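Local coordinates for bifunctional protein PutA (Bdellovibrio bacteriovorus, PDB 5UR2) that probably oxidises L-proline to L-glutamate in two steps, pairing an FAD-dependent proline dehydrogenase barrel with an NAD+-dependent aldehyde dehydrogenase module in one chain, at residues 149-152 against 153-156; 214-217 against 218-222; 245-248 against 249-253; 822-825 against 826-829. All blocks are in the same frame, centred on the assembly; numbering follows the deposited sequence.

In the fold
Contacts 1, 2 and 3 follow one another around the proline dehydrogenase barrel, at the start of helix 152-173, on helix 211-232 and at the start of helix 246-257, which come after the first, second and third barrel strands. Their centres step by about 14 Å from contact 1 to contact 2 and about 11 Å from contact 2 to contact 3. Both neighbouring pairs touch, whereas contacts 1 and 3 stay about 11 Å apart at their nearest atoms. Contact 4 comes last, at the start of helix 825-841 in the aldehyde dehydrogenase part, its centre 32 to 40 Å from the other three. Contact 1 packs on helices 761-773 and 790-806 of that part, so the barrel meets the second enzyme there.

Contact 1: residues 149-152 against 153-156; sequences TLSE and KEAQ
Ser-151 is the last residue before helix 152-173, and its carbonyl O takes the first i+4 backbone bond, from Ala-155 N at 3.0 Å, with Glu-152 O receiving Gln-156 N at 2.9 Å one step on. The side chains complete a capping box. Ser-151 OG, set between its own backbone N and carbonyl carbon (chi1 69°), accepts from Glu-154 N at 3.2 Å in a nearly straight bond (163° at the hydrogen). Glu-154 doubles back over the turn: its CG stands anti to the carbonyl carbon and the chain runs on extended, bringing OE1 to Leu-150 N at 2.8 Å, a donor that meets it close to the line of the C-O bond. The reciprocal bond of the box, Ser-151 N to Glu-154 OE1 at 3.2 Å, is weak. Next to the cap, Thr-149 CG2 touches Ala-155 CB at 3.6 Å, while Thr-149 OG1 bonds to the carbonyl of Ala-201. The Glu-152 carboxylate goes to Ser-204 and Arg-221. The turn also faces the aldehyde dehydrogenase part of the chain: Ser-806 OG pairs with Glu-152 N, and Glu-154 OE2 forms a salt bridge with Arg-799 of helix 790-806. One good and one weak backbone N-H on OE1, an arginine on the other oxygen and the nearby positive end of the helix dipole would all be expected to stabilise Glu-154 as a carboxylate, and the same group ties helix capping to the meeting of the two catalytic parts.

Contact 2: residues 214-217 against 218-222; sequences SKKI and LKDRL
Lys-216 leaves the helix with CG anti to the backbone N (chi1 172°) and bends at chi3 and chi4 (59°), while Asp-220 holds its CG beside its own N (chi1 -69°); together these rotations bring ammonium and carboxylate onto the same flank, one turn apart. The helix is 211-232, the crossover between the second and third strands of the proline dehydrogenase barrel. Lys-216 NZ meets the syn lone pair of Asp-220 OD2 at 3.1 Å to form an i to i+4 salt bridge. Asp-220 OD1 is held by Arg-223, so the carboxylate is shared between two positive groups. Backbone bonds run regularly beneath, as from Leu-218 N to Ser-214 O at 2.9 Å and from Lys-219 N to Lys-215 O at 3.0 Å. The Lys-215 and Lys-219 chains run out next to each other in a common direction, with CG of the first 3.8 Å from CD of the second. Their ammonium nitrogens stay 6.2 Å apart, NZ to NZ, and are drawn to acids of helix 246-257: Lys-215 to Glu-251 and Glu-255, Lys-219 to Glu-255. Leu-218 goes inward to Leu-248 and Val-252 of that helix. On another side, Arg-221 runs alongside Ile-217 toward Glu-152 and the carbonyl of Leu-202, and Ile-217 CG2 covers one guanidinium face off-centre, 4.0 Å from Arg-221 NH2.

Contact 3: residues 245-248 against 249-253; sequences VKHL and TLEVF
Val-245 and Thr-249 form the tight end of this contact, and His-247 with Glu-251 the solvent-facing one, on helix 246-257, which links the third and fourth strands of the proline dehydrogenase barrel. At the buried end, Val-245 O takes two donors from one residue: Thr-249 N at 2.9 Å and Thr-249 OG1 at 2.6 Å, arriving from opposite faces of the carbonyl plane. With OG1 anti to its own carbonyl carbon (chi1 -56°), the threonine turns its hydroxyl back to the carbonyl of the N-cap residue, so a polar group packed against Leu-238 and Ile-270 of the barrel strands has its proton used locally. Beside it, Lys-246 folds at chi2 and chi3, laying its CD 3.6 Å from Leu-250 CD1, while its NZ bridges to Asp-278 and Asp-282. Leu-248 and Val-252 pack more loosely on each other, CD1 to CG2 4.2 Å, and both lean on Leu-218 of helix 211-232. The solvent side is the His-247/Glu-251 pair. Glu-251 gives OE1 to Lys-215 and Trp-211, leaving OE2 beside His-247, whose ring also meets that of Trp-211. The imidazole and carboxylate planes stand 89° apart, and the acid oxygen approaches the ring obliquely. Although Glu-251 OE2 comes within 3.0 Å of His-247 NE2, the angle is too poor for a hydrogen bond.

Contact 4: residues 822-825 against 826-829; sequences VVDK and EAYD
The ring of Tyr-828 meets Val-822 at its edge, near the ring plane, where CG2 of the valine approaches; the same methyl lies 4.0 Å from Tyr-828 CB. The carboxylates of the turn are held through their oxygens. Asp-824 OD1 accepts from Ala-827 N at 2.9 Å, almost in line with the C-O bond, and its OD2 takes a bond from Gln-669 NE2 as well as a water. That water donates to Asp-824 OD2 and also to Glu-826 OE1, at 2.9 Å, placing a donor between two acids that might otherwise repel. Asp-824 is thus the N-cap of helix 825-841 in the aldehyde dehydrogenase part: with CG between its N and carbonyl carbon (chi1 61°), the carboxylate curls back to the amide of Ala-827. Its carbonyl O starts the regular backbone series, receiving Tyr-828 N at 2.9 Å. Next to the cap, Val-823 CG1 lies 3.9 Å from Ala-827 CB, and Val-823 O is taken by Arg-514 of strand 511-516. The next residue after the cap, Lys-825, runs extended as far as CE and bends at chi4 (-52°), which brings NZ to Asp-829, one turn further along, where it meets the syn lone pair of OD2 at 2.7 Å in a salt bridge. A second water completes this pair, accepting from Lys-825 NZ and donating to Asp-829 OD1 at 2.7 Å.

Contact 1: residues 149-152 against 153-156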
ATOM      1  N   THR B 149      18.053   8.771 -40.340  1.00 25.20           N
ATOM      2  CA  THR B 149      17.800   7.899 -41.481  1.00 28.26           C
ATOM      3  C   THR B 149      16.952   6.735 -40.975  1.00 29.74           C
ATOM      4  O   THR B 149      17.465   5.776 -40.391  1.00 29.12           O
ATOM      5  CB  THR B 149      19.101   7.408 -42.114  1.00 29.60           C
ATOM      6  OG1 THR B 149      19.747   8.491 -42.795  1.00 38.03           O
ATOM      7  CG2 THR B 149      18.824   6.277 -43.131  1.00 28.32           C
ATOM      8  N   LEU B 150      15.645   6.821 -41.212  1.00 30.31           N
ATOM      9  CA  LEU B 150      14.696   5.790 -40.823  1.00 31.82           C
ATOM     10  C   LEU B 150      14.292   4.878 -41.973  1.00 33.28           C
ATOM     11  O   LEU B 150      13.757   3.793 -41.723  1.00 36.95           O
ATOM     12  CB  LEU B 150      13.434   6.430 -40.232  1.00 30.63           C
ATOM     13  CG  LEU B 150      13.646   7.171 -38.912  1.00 31.99           C
ATOM     14  CD1 LEU B 150      12.351   7.748 -38.390  1.00 35.93           C
ATOM     15  CD2 LEU B 150      14.241   6.233 -37.889  1.00 24.93           C
ATOM     16  N   SER B 151      14.502   5.296 -43.219  1.00 28.16           N
ATOM     17  CA  SER B 151      14.075   4.521 -44.371  1.00 29.79           C
ATOM     18  C   SER B 151      15.210   4.404 -45.380  1.00 30.87           C
ATOM     19  O   SER B 151      16.168   5.185 -45.367  1.00 27.37           O
ATOM     20  CB  SER B 151      12.861   5.165 -45.033  1.00 29.29           C
ATOM     21  OG  SER B 151      13.272   6.379 -45.638  1.00 34.32           O
ATOM     22  N   GLU B 152      15.073   3.440 -46.296  1.00 27.63           N
ATOM     23  CA  GLU B 152      16.084   3.303 -47.341  1.00 28.86           C
ATOM     24  C   GLU B 152      16.041   4.458 -48.340  1.00 35.82           C
ATOM     25  O   GLU B 152      17.085   4.823 -48.897  1.00 25.66           O
ATOM     26  CB  GLU B 152      15.941   1.959 -48.046  1.00 26.40           C
ATOM     27  CG  GLU B 152      16.520   0.833 -47.195  1.00 30.85           C
ATOM     28  CD  GLU B 152      17.918   1.142 -46.679  1.00 31.34           C
ATOM     29  OE1 GLU B 152      18.864   1.120 -47.488  1.00 39.12           O
ATOM     30  OE2 GLU B 152      18.076   1.406 -45.461  1.00 29.99           O
ATOM     31  N   LYS B 153      14.868   5.065 -48.566  1.00 33.50           N
ATOM     32  CA  LYS B 153      14.836   6.282 -49.373  1.00 31.31           C
ATOM     33  C   LYS B 153      15.700   7.379 -48.756  1.00 35.37           C
ATOM     34  O   LYS B 153      16.470   8.048 -49.454  1.00 38.12           O
ATOM     35  CB  LYS B 153      13.408   6.799 -49.538  1.00 33.74           C
ATOM     36  CG  LYS B 153      13.372   8.098 -50.364  1.00 41.59           C
ATOM     37  CD  LYS B 153      11.977   8.582 -50.668  1.00 52.44           C
ATOM     38  CE  LYS B 153      12.038   9.998 -51.241  1.00 60.96           C
ATOM     39  NZ  LYS B 153      10.734  10.720 -51.113  1.00 65.25           N
ATOM     40  N   GLU B 154      15.579   7.582 -47.441  1.00 34.66           N
ATOM     41  CA  GLU B 154      16.380   8.609 -46.775  1.00 35.20           C
ATOM     42  C   GLU B 154      17.869   8.265 -46.810  1.00 30.85           C
ATOM     43  O   GLU B 154      18.714   9.146 -47.028  1.00 31.82           O
ATOM     44  CB  GLU B 154      15.885   8.790 -45.337  1.00 33.01           C
ATOM     45  CG  GLU B 154      14.545   9.538 -45.233  1.00 35.10           C
ATOM     46  CD  GLU B 154      13.788   9.241 -43.934  1.00 39.20           C
ATOM     47  OE1 GLU B 154      14.309   8.479 -43.085  1.00 37.44           O
ATOM     48  OE2 GLU B 154      12.662   9.763 -43.772  1.00 44.59           O
ATOM     49  N   ALA B 155      18.203   6.985 -46.625  1.00 24.94           N
ATOM     50  CA  ALA B 155      19.596   6.562 -46.732  1.00 24.61           C
ATOM     51  C   ALA B 155      20.140   6.857 -48.119  1.00 28.16           C
ATOM     52  O   ALA B 155      21.249   7.383 -48.265  1.00 37.33           O
ATOM     53  CB  ALA B 155      19.730   5.072 -46.416  1.00 22.90           C
ATOM     54  N   GLN B 156      19.356   6.550 -49.150  1.00 28.13           N
ATOM     55  CA  GLN B 156      19.809   6.775 -50.517  1.00 32.16           C
ATOM     56  C   GLN B 156      19.992   8.264 -50.795  1.00 33.33           C
ATOM     57  O   GLN B 156      20.967   8.664 -51.440  1.00 30.81           O
ATOM     58  CB  GLN B 156      18.812   6.137 -51.485  1.00 33.23           C
ATOM     59  CG  GLN B 156      19.182   6.207 -52.961  1.00 54.44           C
ATOM     60  CD  GLN B 156      20.425   5.393 -53.307  1.00 63.95           C
ATOM     61  OE1 GLN B 156      20.397   4.159 -53.276  1.00 66.12           O
ATOM     62  NE2 GLN B 156      21.507   6.082 -53.681  1.00 64.73           N
TER

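Contact 2: residues 214-217 against 218-222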
ATOM      1  N   SER B 214      25.224  -6.585 -41.348  1.00 27.41           N
ATOM      2  CA  SER B 214      25.162  -5.135 -41.175  1.00 25.95           C
ATOM      3  C   SER B 214      26.477  -4.479 -41.556  1.00 29.44           C
ATOM      4  O   SER B 214      26.492  -3.451 -42.247  1.00 22.61           O
ATOM      5  CB  SER B 214      24.818  -4.788 -39.728  1.00 27.20           C
ATOM      6  OG  SER B 214      23.522  -5.257 -39.372  1.00 30.83           O
ATOM      7  N   LYS B 215      27.594  -5.068 -41.114  1.00 26.37           N
ATOM      8  CA  LYS B 215      28.907  -4.517 -41.421  1.00 23.73           C
ATOM      9  C   LYS B 215      29.174  -4.504 -42.924  1.00 29.98           C
ATOM     10  O   LYS B 215      29.713  -3.523 -43.453  1.00 25.19           O
ATOM     11  CB  LYS B 215      29.982  -5.312 -40.689  1.00 22.55           C
ATOM     12  CG  LYS B 215      31.396  -4.917 -41.061  1.00 22.47           C
ATOM     13  CD  LYS B 215      32.398  -5.390 -40.002  1.00 22.30           C
ATOM     14  CE  LYS B 215      32.423  -6.901 -39.838  1.00 24.11           C
ATOM     15  NZ  LYS B 215      33.613  -7.268 -39.024  1.00 29.93           N
ATOM     16  N   LYS B 216      28.809  -5.587 -43.626  1.00 25.45           N
ATOM     17  CA  LYS B 216      28.994  -5.625 -45.073  1.00 29.44           C
ATOM     18  C   LYS B 216      28.164  -4.544 -45.760  1.00 31.07           C
ATOM     19  O   LYS B 216      28.640  -3.894 -46.698  1.00 25.11           O
ATOM     20  CB  LYS B 216      28.650  -7.005 -45.627  1.00 33.19           C
ATOM     21  CG  LYS B 216      28.643  -7.056 -47.166  1.00 33.18           C
ATOM     22  CD  LYS B 216      28.209  -8.425 -47.671  1.00 41.56           C
ATOM     23  CE  LYS B 216      27.378  -8.306 -48.952  1.00 45.23           C
ATOM     24  NZ  LYS B 216      28.114  -7.633 -50.052  1.00 37.56           N
ATOM     25  N   ILE B 217      26.917  -4.346 -45.320  1.00 33.23           N
ATOM     26  CA  ILE B 217      26.076  -3.331 -45.952  1.00 31.97           C
ATOM     27  C   ILE B 217      26.633  -1.936 -45.694  1.00 33.70           C
ATOM     28  O   ILE B 217      26.703  -1.106 -46.612  1.00 30.51           O
ATOM     29  CB  ILE B 217      24.613  -3.457 -45.477  1.00 32.15           C
ATOM     30  CG1 ILE B 217      23.988  -4.743 -46.009  1.00 28.94           C
ATOM     31  CG2 ILE B 217      23.787  -2.235 -45.893  1.00 21.75           C
ATOM     32  CD1 ILE B 217      22.623  -5.068 -45.401  1.00 25.69           C
ATOM     33  N   LEU B 218      27.046  -1.653 -44.450  1.00 32.63           N
ATOM     34  CA  LEU B 218      27.610  -0.342 -44.139  1.00 31.66           C
ATOM     35  C   LEU B 218      28.847  -0.063 -44.990  1.00 27.87           C
ATOM     36  O   LEU B 218      28.984   1.020 -45.569  1.00 32.09           O
ATOM     37  CB  LEU B 218      27.936  -0.242 -42.644  1.00 24.79           C
ATOM     38  CG  LEU B 218      26.693  -0.172 -41.748  1.00 23.99           C
ATOM     39  CD1 LEU B 218      27.033  -0.430 -40.284  1.00 19.27           C
ATOM     40  CD2 LEU B 218      26.013   1.160 -41.909  1.00 20.03           C
ATOM     41  N   LYS B 219      29.745  -1.043 -45.099  1.00 30.90           N
ATOM     42  CA  LYS B 219      30.918  -0.887 -45.951  1.00 29.21           C
ATOM     43  C   LYS B 219      30.523  -0.629 -47.397  1.00 33.82           C
ATOM     44  O   LYS B 219      31.128   0.217 -48.066  1.00 31.44           O
ATOM     45  CB  LYS B 219      31.810  -2.128 -45.858  1.00 27.38           C
ATOM     46  CG  LYS B 219      32.548  -2.256 -44.541  1.00 31.67           C
ATOM     47  CD  LYS B 219      33.019  -3.685 -44.258  1.00 36.64           C
ATOM     48  CE  LYS B 219      34.134  -4.120 -45.194  1.00 32.58           C
ATOM     49  NZ  LYS B 219      34.570  -5.514 -44.882  1.00 33.21           N
ATOM     50  N   ASP B 220      29.508  -1.351 -47.897  1.00 26.98           N
ATOM     51  CA  ASP B 220      29.078  -1.158 -49.278  1.00 34.30           C
ATOM     52  C   ASP B 220      28.559   0.256 -49.500  1.00 34.47           C
ATOM     53  O   ASP B 220      28.763   0.832 -50.568  1.00 35.49           O
ATOM     54  CB  ASP B 220      27.989  -2.170 -49.670  1.00 36.74           C
ATOM     55  CG  ASP B 220      28.504  -3.594 -49.777  1.00 36.00           C
ATOM     56  OD1 ASP B 220      29.733  -3.779 -49.783  1.00 36.12           O
ATOM     57  OD2 ASP B 220      27.670  -4.525 -49.890  1.00 39.74           O
ATOM     58  N   ARG B 221      27.878   0.832 -48.506  1.00 31.94           N
ATOM     59  CA  ARG B 221      27.339   2.172 -48.696  1.00 32.74           C
ATOM     60  C   ARG B 221      28.425   3.230 -48.581  1.00 32.35           C
ATOM     61  O   ARG B 221      28.362   4.249 -49.280  1.00 28.76           O
ATOM     62  CB  ARG B 221      26.225   2.442 -47.686  1.00 34.06           C
ATOM     63  CG  ARG B 221      25.117   1.391 -47.671  1.00 32.65           C
ATOM     64  CD  ARG B 221      24.166   1.542 -48.833  1.00 35.57           C
ATOM     65  NE  ARG B 221      23.176   0.460 -48.903  1.00 38.63           N
ATOM     66  CZ  ARG B 221      21.979   0.467 -48.322  1.00 29.97           C
ATOM     67  NH1 ARG B 221      21.589   1.497 -47.589  1.00 25.02           N
ATOM     68  NH2 ARG B 221      21.163  -0.569 -48.478  1.00 31.26           N
ATOM     69  N   LEU B 222      29.430   2.991 -47.726  1.00 31.63           N
ATOM     70  CA  LEU B 222      30.545   3.924 -47.559  1.00 31.87           C
ATOM     71  C   LEU B 222      31.515   3.862 -48.726  1.00 30.99           C
ATOM     72  O   LEU B 222      32.101   4.885 -49.106  1.00 29.57           O
ATOM     73  CB  LEU B 222      31.310   3.632 -46.269  1.00 34.18           C
ATOM     74  CG  LEU B 222      31.190   4.634 -45.129  1.00 38.85           C
ATOM     75  CD1 LEU B 222      32.242   4.329 -44.062  1.00 37.16           C
ATOM     76  CD2 LEU B 222      31.346   6.037 -45.662  1.00 38.87           C
TER

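Contact 3: residues 245-248 against 249-253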
ATOM      1  N   VAL B 245      27.065   1.989 -31.605  1.00 18.15           N
ATOM      2  CA  VAL B 245      27.656   1.714 -32.906  1.00 18.73           C
ATOM      3  C   VAL B 245      29.154   1.971 -32.923  1.00 21.06           C
ATOM      4  O   VAL B 245      29.757   1.999 -33.998  1.00 21.26           O
ATOM      5  CB  VAL B 245      26.963   2.515 -34.032  1.00 21.00           C
ATOM      6  CG1 VAL B 245      25.458   2.208 -34.083  1.00 19.02           C
ATOM      7  CG2 VAL B 245      27.187   4.011 -33.853  1.00 19.36           C
ATOM      8  N   LYS B 246      29.780   2.180 -31.757  1.00 19.54           N
ATOM      9  CA  LYS B 246      31.196   2.550 -31.774  1.00 18.07           C
ATOM     10  C   LYS B 246      32.050   1.411 -32.313  1.00 23.01           C
ATOM     11  O   LYS B 246      32.870   1.614 -33.211  1.00 23.63           O
ATOM     12  CB  LYS B 246      31.682   2.955 -30.373  1.00 16.87           C
ATOM     13  CG  LYS B 246      33.096   3.558 -30.365  1.00 17.13           C
ATOM     14  CD  LYS B 246      34.208   2.509 -30.185  1.00 17.13           C
ATOM     15  CE  LYS B 246      34.104   1.805 -28.819  1.00 22.39           C
ATOM     16  NZ  LYS B 246      35.226   0.829 -28.543  1.00 16.83           N
ATOM     17  N   HIS B 247      31.885   0.208 -31.754  1.00 20.39           N
ATOM     18  CA  HIS B 247      32.697  -0.924 -32.190  1.00 23.95           C
ATOM     19  C   HIS B 247      32.420  -1.254 -33.656  1.00 23.15           C
ATOM     20  O   HIS B 247      33.351  -1.482 -34.439  1.00 22.96           O
ATOM     21  CB  HIS B 247      32.434  -2.123 -31.266  1.00 24.57           C
ATOM     22  CG  HIS B 247      33.314  -3.303 -31.534  1.00 44.48           C
ATOM     23  ND1 HIS B 247      33.034  -4.567 -31.052  1.00 48.71           N
ATOM     24  CD2 HIS B 247      34.461  -3.418 -32.248  1.00 47.20           C
ATOM     25  CE1 HIS B 247      33.971  -5.407 -31.456  1.00 47.08           C
ATOM     26  NE2 HIS B 247      34.846  -4.736 -32.186  1.00 43.76           N
ATOM     27  N   LEU B 248      31.147  -1.233 -34.054  1.00 23.41           N
ATOM     28  CA  LEU B 248      30.809  -1.500 -35.446  1.00 25.23           C
ATOM     29  C   LEU B 248      31.473  -0.488 -36.382  1.00 25.48           C
ATOM     30  O   LEU B 248      31.999  -0.855 -37.436  1.00 25.80           O
ATOM     31  CB  LEU B 248      29.291  -1.499 -35.609  1.00 19.52           C
ATOM     32  CG  LEU B 248      28.703  -1.774 -36.995  1.00 25.13           C
ATOM     33  CD1 LEU B 248      29.094  -3.165 -37.479  1.00 25.48           C
ATOM     34  CD2 LEU B 248      27.192  -1.616 -36.961  1.00 22.13           C
ATOM     35  N   THR B 249      31.477   0.790 -35.999  1.00 22.00           N
ATOM     36  CA  THR B 249      32.092   1.822 -36.827  1.00 22.43           C
ATOM     37  C   THR B 249      33.579   1.559 -37.026  1.00 29.04           C
ATOM     38  O   THR B 249      34.118   1.780 -38.117  1.00 25.43           O
ATOM     39  CB  THR B 249      31.849   3.198 -36.206  1.00 22.35           C
ATOM     40  OG1 THR B 249      30.436   3.386 -36.050  1.00 21.83           O
ATOM     41  CG2 THR B 249      32.403   4.312 -37.110  1.00 21.40           C
ATOM     42  N   LEU B 250      34.261   1.095 -35.981  1.00 18.47           N
ATOM     43  CA  LEU B 250      35.690   0.848 -36.102  1.00 18.70           C
ATOM     44  C   LEU B 250      35.981  -0.329 -37.036  1.00 18.96           C
ATOM     45  O   LEU B 250      36.920  -0.268 -37.837  1.00 20.97           O
ATOM     46  CB  LEU B 250      36.290   0.626 -34.716  1.00 27.66           C
ATOM     47  CG  LEU B 250      36.255   1.893 -33.844  1.00 30.49           C
ATOM     48  CD1 LEU B 250      36.892   1.645 -32.485  1.00 27.25           C
ATOM     49  CD2 LEU B 250      36.917   3.063 -34.557  1.00 23.13           C
ATOM     50  N   GLU B 251      35.193  -1.408 -36.949  1.00 20.84           N
ATOM     51  CA  GLU B 251      35.355  -2.518 -37.884  1.00 25.63           C
ATOM     52  C   GLU B 251      35.034  -2.085 -39.313  1.00 24.75           C
ATOM     53  O   GLU B 251      35.746  -2.444 -40.254  1.00 26.99           O
ATOM     54  CB  GLU B 251      34.468  -3.700 -37.470  1.00 19.94           C
ATOM     55  CG  GLU B 251      34.916  -4.348 -36.176  1.00 23.47           C
ATOM     56  CD  GLU B 251      34.236  -5.666 -35.905  1.00 23.81           C
ATOM     57  OE1 GLU B 251      33.506  -6.177 -36.785  1.00 27.82           O
ATOM     58  OE2 GLU B 251      34.434  -6.194 -34.801  1.00 28.66           O
ATOM     59  N   VAL B 252      33.963  -1.311 -39.493  1.00 26.89           N
ATOM     60  CA  VAL B 252      33.619  -0.826 -40.826  1.00 28.00           C
ATOM     61  C   VAL B 252      34.783  -0.035 -41.409  1.00 25.57           C
ATOM     62  O   VAL B 252      35.224  -0.277 -42.540  1.00 24.71           O
ATOM     63  CB  VAL B 252      32.325   0.008 -40.759  1.00 31.61           C
ATOM     64  CG1 VAL B 252      32.098   0.791 -42.032  1.00 20.35           C
ATOM     65  CG2 VAL B 252      31.121  -0.889 -40.436  1.00 28.58           C
ATOM     66  N   PHE B 253      35.316   0.905 -40.624  1.00 24.09           N
ATOM     67  CA  PHE B 253      36.354   1.810 -41.110  1.00 25.59           C
ATOM     68  C   PHE B 253      37.647   1.078 -41.434  1.00 22.29           C
ATOM     69  O   PHE B 253      38.231   1.265 -42.509  1.00 24.17           O
ATOM     70  CB  PHE B 253      36.609   2.905 -40.075  1.00 22.16           C
ATOM     71  CG  PHE B 253      37.713   3.835 -40.448  1.00 24.14           C
ATOM     72  CD1 PHE B 253      37.492   4.863 -41.360  1.00 22.87           C
ATOM     73  CD2 PHE B 253      38.972   3.709 -39.864  1.00 24.33           C
ATOM     74  CE1 PHE B 253      38.518   5.744 -41.697  1.00 28.23           C
ATOM     75  CE2 PHE B 253      39.992   4.575 -40.200  1.00 23.71           C
ATOM     76  CZ  PHE B 253      39.769   5.594 -41.119  1.00 26.82           C
TER

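Contact 4: residues 822-825 against 826-829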
ATOM      1  N   VAL B 822       3.357 -15.102 -37.936  1.00 25.76           N
ATOM      2  CA  VAL B 822       2.349 -15.131 -36.872  1.00 24.67           C
ATOM      3  C   VAL B 822       2.238 -16.566 -36.361  1.00 23.56           C
ATOM      4  O   VAL B 822       2.883 -17.472 -36.892  1.00 26.47           O
ATOM      5  CB  VAL B 822       0.976 -14.591 -37.327  1.00 33.59           C
ATOM      6  CG1 VAL B 822       1.043 -13.084 -37.607  1.00 21.10           C
ATOM      7  CG2 VAL B 822       0.438 -15.382 -38.534  1.00 22.01           C
ATOM      8  N   VAL B 823       1.416 -16.786 -35.333  1.00 27.48           N
ATOM      9  CA  VAL B 823       1.625 -17.933 -34.448  1.00 28.57           C
ATOM     10  C   VAL B 823       1.258 -19.262 -35.118  1.00 29.38           C
ATOM     11  O   VAL B 823       1.995 -20.244 -34.987  1.00 27.27           O
ATOM     12  CB  VAL B 823       0.863 -17.728 -33.123  1.00 24.79           C
ATOM     13  CG1 VAL B 823      -0.642 -17.731 -33.345  1.00 25.27           C
ATOM     14  CG2 VAL B 823       1.228 -18.818 -32.159  1.00 21.53           C
ATOM     15  N   ASP B 824       0.139 -19.328 -35.849  1.00 30.20           N
ATOM     16  CA  ASP B 824      -0.317 -20.606 -36.405  1.00 33.41           C
ATOM     17  C   ASP B 824      -1.191 -20.360 -37.635  1.00 28.88           C
ATOM     18  O   ASP B 824      -1.487 -19.217 -38.000  1.00 29.50           O
ATOM     19  CB  ASP B 824      -1.044 -21.470 -35.348  1.00 24.60           C
ATOM     20  CG  ASP B 824      -2.310 -20.802 -34.770  1.00 32.40           C
ATOM     21  OD1 ASP B 824      -2.819 -19.804 -35.339  1.00 28.37           O
ATOM     22  OD2 ASP B 824      -2.805 -21.297 -33.727  1.00 37.37           O
ATOM     23  N   LYS B 825      -1.603 -21.459 -38.280  1.00 27.21           N
ATOM     24  CA  LYS B 825      -2.308 -21.345 -39.556  1.00 27.63           C
ATOM     25  C   LYS B 825      -3.668 -20.662 -39.390  1.00 29.19           C
ATOM     26  O   LYS B 825      -4.086 -19.883 -40.255  1.00 27.94           O
ATOM     27  CB  LYS B 825      -2.451 -22.725 -40.197  1.00 35.68           C
ATOM     28  CG  LYS B 825      -2.964 -22.676 -41.644  1.00 34.70           C
ATOM     29  CD  LYS B 825      -2.988 -24.039 -42.274  1.00 37.97           C
ATOM     30  CE  LYS B 825      -3.489 -23.972 -43.722  1.00 47.22           C
ATOM     31  NZ  LYS B 825      -4.798 -23.259 -43.891  1.00 43.42           N
ATOM     32  N   GLU B 826      -4.369 -20.942 -38.288  1.00 31.06           N
ATOM     33  CA  GLU B 826      -5.627 -20.252 -38.004  1.00 34.54           C
ATOM     34  C   GLU B 826      -5.438 -18.737 -37.955  1.00 33.63           C
ATOM     35  O   GLU B 826      -6.203 -17.983 -38.561  1.00 31.46           O
ATOM     36  CB  GLU B 826      -6.221 -20.751 -36.688  1.00 31.04           C
ATOM     37  CG  GLU B 826      -7.513 -20.030 -36.334  1.00 44.31           C
ATOM     38  CD  GLU B 826      -8.067 -20.394 -34.965  1.00 53.52           C
ATOM     39  OE1 GLU B 826      -7.542 -21.330 -34.333  1.00 48.96           O
ATOM     40  OE2 GLU B 826      -9.020 -19.718 -34.516  1.00 62.98           O
ATOM     41  N   ALA B 827      -4.443 -18.267 -37.203  1.00 33.38           N
ATOM     42  CA  ALA B 827      -4.211 -16.828 -37.140  1.00 29.95           C
ATOM     43  C   ALA B 827      -3.824 -16.281 -38.507  1.00 27.78           C
ATOM     44  O   ALA B 827      -4.330 -15.239 -38.936  1.00 29.12           O
ATOM     45  CB  ALA B 827      -3.123 -16.516 -36.108  1.00 29.26           C
ATOM     46  N   TYR B 828      -2.946 -16.992 -39.212  1.00 26.78           N
ATOM     47  CA  TYR B 828      -2.551 -16.586 -40.554  1.00 25.47           C
ATOM     48  C   TYR B 828      -3.769 -16.402 -41.455  1.00 30.23           C
ATOM     49  O   TYR B 828      -3.952 -15.341 -42.059  1.00 27.91           O
ATOM     50  CB  TYR B 828      -1.596 -17.628 -41.136  1.00 26.72           C
ATOM     51  CG  TYR B 828      -1.112 -17.332 -42.550  1.00 30.82           C
ATOM     52  CD1 TYR B 828      -0.023 -16.488 -42.770  1.00 24.66           C
ATOM     53  CD2 TYR B 828      -1.743 -17.894 -43.657  1.00 28.19           C
ATOM     54  CE1 TYR B 828       0.427 -16.224 -44.045  1.00 25.26           C
ATOM     55  CE2 TYR B 828      -1.299 -17.630 -44.947  1.00 30.14           C
ATOM     56  CZ  TYR B 828      -0.214 -16.786 -45.126  1.00 30.77           C
ATOM     57  OH  TYR B 828       0.245 -16.502 -46.383  1.00 35.77           O
ATOM     58  N   ASP B 829      -4.617 -17.431 -41.555  1.00 31.14           N
ATOM     59  CA  ASP B 829      -5.780 -17.340 -42.440  1.00 33.89           C
ATOM     60  C   ASP B 829      -6.740 -16.248 -41.992  1.00 32.65           C
ATOM     61  O   ASP B 829      -7.322 -15.541 -42.824  1.00 34.20           O
ATOM     62  CB  ASP B 829      -6.495 -18.691 -42.532  1.00 28.60           C
ATOM     63  CG  ASP B 829      -5.678 -19.734 -43.293  1.00 29.92           C
ATOM     64  OD1 ASP B 829      -4.833 -19.364 -44.123  1.00 41.32           O
ATOM     65  OD2 ASP B 829      -5.861 -20.931 -43.056  1.00 40.86           O
TER
HETATM   66  O   HOH W   1      -5.132 -22.810 -33.943  1.00 37.10           O
HETATM   67  O   HOH W   2      -3.240 -21.126 -45.398  1.00 43.42           O